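PDB 4G08: SPI-1 type 3 secretion system secretin from Salmonella enterica subsp. enterica serovar Typhimurium, which forms a ring-shaped multimeric structure with an apparent central pore in the outer membrane, part of the injectisome that injects effector proteins into eukaryotic host cells. Local coordinates for residues V38-K42 with M43-K47; V93-N97 with V98-E102. One frame throughout, in Å; residues are numbered along the deposited sequence.

Interaction 1: V38-K42 with M43-K47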
loop_
_atom_site.group_PDB
_atom_site.type_symbol
_atom_site.label_atom_id
_atom_site.label_comp_id
_atom_site.label_asym_id
_atom_site.label_seq_id
_atom_site.Cartn_x
_atom_site.Cartn_y
_atom_site.Cartn_z
ATOM N N VAL A 38 -9.302 -6.420 7.554
ATOM C CA VAL A 38 -9.026 -5.103 7.033
ATOM C C VAL A 38 -8.718 -4.185 8.197
ATOM O O VAL A 38 -9.356 -4.266 9.249
ATOM C CB VAL A 38 -10.224 -4.540 6.254
ATOM C CG1 VAL A 38 -9.887 -3.184 5.674
ATOM C CG2 VAL A 38 -10.627 -5.494 5.148
ATOM N N ILE A 39 -7.580 -3.520 8.095
ATOM C CA ILE A 39 -7.114 -2.632 9.133
ATOM C C ILE A 39 -7.209 -1.208 8.632
ATOM O O ILE A 39 -6.547 -0.834 7.667
ATOM C CB ILE A 39 -5.664 -2.950 9.477
ATOM C CG1 ILE A 39 -5.554 -4.412 9.875
ATOM C CG2 ILE A 39 -5.162 -2.053 10.589
ATOM C CD1 ILE A 39 -4.232 -5.007 9.478
ATOM N N VAL A 40 -8.084 -0.438 9.263
ATOM C CA VAL A 40 -8.354 0.924 8.840
ATOM C C VAL A 40 -7.729 1.925 9.804
ATOM O O VAL A 40 -7.863 1.801 11.023
ATOM C CB VAL A 40 -9.863 1.188 8.744
ATOM C CG1 VAL A 40 -10.108 2.612 8.299
ATOM C CG2 VAL A 40 -10.511 0.227 7.760
ATOM N N SER A 41 -6.939 2.835 9.257
ATOM C CA SER A 41 -6.187 3.772 10.071
ATOM C C SER A 41 -7.117 4.747 10.764
ATOM O O SER A 41 -8.249 4.952 10.345
ATOM C CB SER A 41 -5.205 4.547 9.204
ATOM O OG SER A 41 -5.868 5.584 8.509
ATOM N N LYS A 42 -6.570 5.484 11.718
ATOM C CA LYS A 42 -7.361 6.451 12.445
ATOM C C LYS A 42 -7.939 7.491 11.493
ATOM O O LYS A 42 -9.143 7.750 11.500
ATOM C CB LYS A 42 -6.494 7.139 13.489
ATOM C CG LYS A 42 -7.075 8.450 13.973
ATOM C CD LYS A 42 -6.090 9.215 14.834
ATOM C CE LYS A 42 -5.308 10.202 13.995
ATOM N NZ LYS A 42 -4.056 10.592 14.688
ATOM N N MET A 43 -7.091 8.052 10.635
ATOM C CA MET A 43 -7.546 9.104 9.732
ATOM C C MET A 43 -8.539 8.599 8.697
ATOM O O MET A 43 -9.379 9.364 8.227
ATOM C CB MET A 43 -6.376 9.781 9.022
ATOM C CG MET A 43 -5.519 10.626 9.937
ATOM S SD MET A 43 -6.442 12.022 10.601
ATOM C CE MET A 43 -6.694 12.997 9.126
ATOM N N ALA A 44 -8.390 7.364 8.239
ATOM C CA ALA A 44 -9.355 6.854 7.273
ATOM C C ALA A 44 -10.698 6.671 7.952
ATOM O O ALA A 44 -11.749 6.926 7.363
ATOM C CB ALA A 44 -8.890 5.545 6.684
ATOM N N ALA A 45 -10.649 6.181 9.183
ATOM C CA ALA A 45 -11.847 5.798 9.909
ATOM C C ALA A 45 -12.743 6.985 10.239
ATOM O O ALA A 45 -13.927 6.803 10.511
ATOM C CB ALA A 45 -11.478 5.049 11.175
ATOM N N ARG A 46 -12.204 8.197 10.221
ATOM C CA ARG A 46 -13.036 9.349 10.547
ATOM C C ARG A 46 -13.807 9.880 9.341
ATOM O O ARG A 46 -14.719 10.690 9.499
ATOM C CB ARG A 46 -12.228 10.463 11.187
ATOM C CG ARG A 46 -11.238 11.122 10.264
ATOM C CD ARG A 46 -10.276 11.947 11.091
ATOM N NE ARG A 46 -10.885 13.188 11.552
ATOM C CZ ARG A 46 -10.817 14.340 10.896
ATOM N NH1 ARG A 46 -10.191 14.411 9.731
ATOM N NH2 ARG A 46 -11.404 15.418 11.394
ATOM N N LYS A 47 -13.558 9.314 8.170
ATOM C CA LYS A 47 -14.334 9.669 6.990
ATOM C C LYS A 47 -15.659 8.934 6.988
ATOM O O LYS A 47 -15.802 7.914 7.594
ATOM C CB LYS A 47 -13.560 9.381 5.715
ATOM C CG LYS A 47 -12.436 10.324 5.447
ATOM C CD LYS A 47 -11.605 9.875 4.306
ATOM C CE LYS A 47 -10.834 10.984 3.663
ATOM N NZ LYS A 47 -10.670 12.132 4.514
#
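S41 and A44 meet in a helix N-cap: the serine ends the run out of strand 38-40, and its OG accepts the backbone N-H of A44, the OG to N distance being 3.1 Å with 161° at the hydrogen, a nearly straight bond. A chi1 of 79° sets the hydroxyl between the serine's own backbone N and carbonyl carbon, folded back over the first turn of the short helix 42-45. The backbone repeats the grip, since A45 N donates to S41 O at 2.9 Å and one serine thereby holds two successive amides. One residue on, R46 N reaches K42 O only weakly, at 3.3 Å and 127°.

V40 supplies the apolar side. Its CG1 branch, anti to the backbone N, lies 3.6 Å from A44 CB and 4.0 Å from A45 CB, so that the valine packs against two consecutive alanines, while F27 of helix 23-30 also touches it. The cap has a second shell: S41 OG is also hydrogen-bonded to E87, and backbone bonds from I39 and S41 to I82 tie this edge strand to strand 80-84 in the N0 domain. K42 and M43 run alongside each other, pointing the same way, K42 CE lying 4.0 Å from M43 SD.

Interaction 2: V93-N97 with V98-E102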
loop_
_atom_site.group_PDB
_atom_site.type_symbol
_atom_site.label_atom_id
_atom_site.label_comp_id
_atom_site.label_asym_id
_atom_site.label_seq_id
_atom_site.Cartn_x
_atom_site.Cartn_y
_atom_site.Cartn_z
ATOM N N VAL A 93 15.490 6.347 -0.001
ATOM C CA VAL A 93 16.066 5.086 0.427
ATOM C C VAL A 93 17.378 4.888 -0.299
ATOM O O VAL A 93 17.480 5.161 -1.495
ATOM C CB VAL A 93 15.147 3.907 0.085
ATOM C CG1 VAL A 93 15.665 2.627 0.706
ATOM C CG2 VAL A 93 13.736 4.186 0.561
ATOM N N SER A 94 18.406 4.540 0.461
ATOM C CA SER A 94 19.709 4.246 -0.113
ATOM C C SER A 94 19.682 2.895 -0.786
ATOM O O SER A 94 19.086 1.941 -0.286
ATOM C CB SER A 94 20.804 4.268 0.955
ATOM O OG SER A 94 20.978 5.574 1.476
ATOM N N LEU A 95 20.301 2.840 -1.954
ATOM C CA LEU A 95 20.504 1.593 -2.660
ATOM C C LEU A 95 21.834 1.633 -3.392
ATOM O O LEU A 95 21.876 1.951 -4.577
ATOM C CB LEU A 95 19.381 1.384 -3.675
ATOM C CG LEU A 95 19.262 -0.044 -4.179
ATOM C CD1 LEU A 95 18.763 -0.934 -3.059
ATOM C CD2 LEU A 95 18.332 -0.119 -5.370
ATOM N N ARG A 96 22.924 1.382 -2.676
ATOM C CA ARG A 96 24.260 1.618 -3.229
ATOM C C ARG A 96 24.863 0.427 -3.982
ATOM O O ARG A 96 25.755 0.620 -4.808
ATOM C CB ARG A 96 25.226 2.042 -2.128
ATOM C CG ARG A 96 24.631 2.976 -1.094
ATOM C CD ARG A 96 24.688 4.390 -1.624
ATOM N NE ARG A 96 24.074 5.365 -0.742
ATOM C CZ ARG A 96 23.847 6.618 -1.103
ATOM N NH1 ARG A 96 24.246 7.040 -2.294
ATOM N NH2 ARG A 96 23.242 7.449 -0.275
ATOM N N ASN A 97 24.563 -0.790 -3.535
ATOM C CA ASN A 97 25.323 -1.977 -3.965
ATOM C C ASN A 97 24.543 -2.943 -4.843
ATOM O O ASN A 97 25.037 -4.016 -5.193
ATOM C CB ASN A 97 25.873 -2.729 -2.756
ATOM C CG ASN A 97 26.655 -1.829 -1.829
ATOM O OD1 ASN A 97 27.447 -1.006 -2.280
ATOM N ND2 ASN A 97 26.294 -1.843 -0.554
ATOM N N VAL A 98 23.355 -2.524 -5.249
ATOM C CA VAL A 98 22.510 -3.319 -6.123
ATOM C C VAL A 98 21.837 -2.408 -7.131
ATOM O O VAL A 98 21.605 -1.237 -6.846
ATOM C CB VAL A 98 21.437 -4.026 -5.299
ATOM C CG1 VAL A 98 20.220 -4.339 -6.144
ATOM C CG2 VAL A 98 22.016 -5.285 -4.696
ATOM N N SER A 99 21.606 -2.913 -8.336
ATOM C CA SER A 99 20.940 -2.113 -9.354
ATOM C C SER A 99 19.489 -1.929 -8.977
ATOM O O SER A 99 18.871 -2.810 -8.382
ATOM C CB SER A 99 21.037 -2.752 -10.739
ATOM O OG SER A 99 20.350 -3.989 -10.797
ATOM N N LEU A 100 18.958 -0.769 -9.324
ATOM C CA LEU A 100 17.578 -0.482 -9.037
ATOM C C LEU A 100 16.719 -1.528 -9.716
ATOM O O LEU A 100 15.762 -1.997 -9.165
ATOM C CB LEU A 100 17.207 0.911 -9.496
ATOM C CG LEU A 100 15.741 1.294 -9.324
ATOM C CD1 LEU A 100 15.272 1.108 -7.922
ATOM C CD2 LEU A 100 15.468 2.721 -9.781
ATOM N N ASN A 101 17.124 -1.917 -10.912
ATOM C CA ASN A 101 16.379 -2.913 -11.637
ATOM C C ASN A 101 16.375 -4.280 -10.973
ATOM O O ASN A 101 15.368 -4.916 -10.923
ATOM C CB ASN A 101 16.797 -2.975 -13.112
ATOM C CG ASN A 101 15.766 -3.641 -13.978
ATOM O OD1 ASN A 101 14.765 -3.053 -14.315
ATOM N ND2 ASN A 101 15.992 -4.882 -14.301
ATOM N N GLU A 102 17.500 -4.693 -10.434
ATOM C CA GLU A 102 17.611 -5.936 -9.669
ATOM C C GLU A 102 16.730 -5.885 -8.423
ATOM O O GLU A 102 16.106 -6.878 -8.055
ATOM C CB GLU A 102 19.078 -6.131 -9.265
ATOM C CG GLU A 102 19.455 -7.464 -8.633
ATOM C CD GLU A 102 20.908 -7.487 -8.165
ATOM O OE1 GLU A 102 21.654 -6.524 -8.468
ATOM O OE2 GLU A 102 21.287 -8.435 -7.441
#
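L95 reaches across a strand-to-helix turn of the bacterial type II/III secretion short domain toward V98 and L100, its CB directed at the residues that follow the bend. With CG anti to the backbone N (chi1 -163°), the leucine carries its branched end over the backbone beyond the turn: CG lies 3.7 Å from V98 O, and CD2 lies 3.8 Å from L100 CA. The meeting of the two leucine side chains is looser, L95 CD2 standing 4.2 Å from L100 CD1. By these distances the branched end of L95 rests mainly on main chain, at V98 O before helix 100-109 and at L100 CA where the helix begins, with one branch of L100 at its border.

V98 is turned differently. Its CG2 lies beside its own backbone N and sits 3.3 Å from N97 O, a contact between adjacent residues that places this branch against the preceding peptide. The N97 side chain is directed away overall, although its CB still lies 3.5 Å from V98 N. The helix start itself is marked by S99 at the N-cap, where OG accepts from E102 N at 3.0 Å with an angle of 150° at the hydrogen.

D148 of helix 134-150 fastens the turn from outside, its carboxylate oxygens accepting separately from the backbone N-H groups of R96 and N97. L95 touches A144 of that same helix and V98 touches M147, while F103 of helix 100-109 meets both L95 and V98. F128 of strand 127-132 adjoins L95 and L100, so the turn packs among both helices and the three-stranded antiparallel sheet.

How the interactions relate
Interaction 1 precedes interaction 2 along the chain, and they lie on opposite sides of its centre, with their own centres 33 Å apart and nearest atoms about 21 Å apart. No sheet or helix is common to both. Residues 38-47 belong to the N0 domain, where strand 38-40 edges a mixed sheet; residues 93-102 belong to the secretin short domain, where strand 89-94 edges an antiparallel one. Each marks a passage from an edge strand into a helix with a serine N-cap, made directly at 38-47 and through a longer turn at 93-102. The two therefore lie in separate domains of the secretin's periplasmic part.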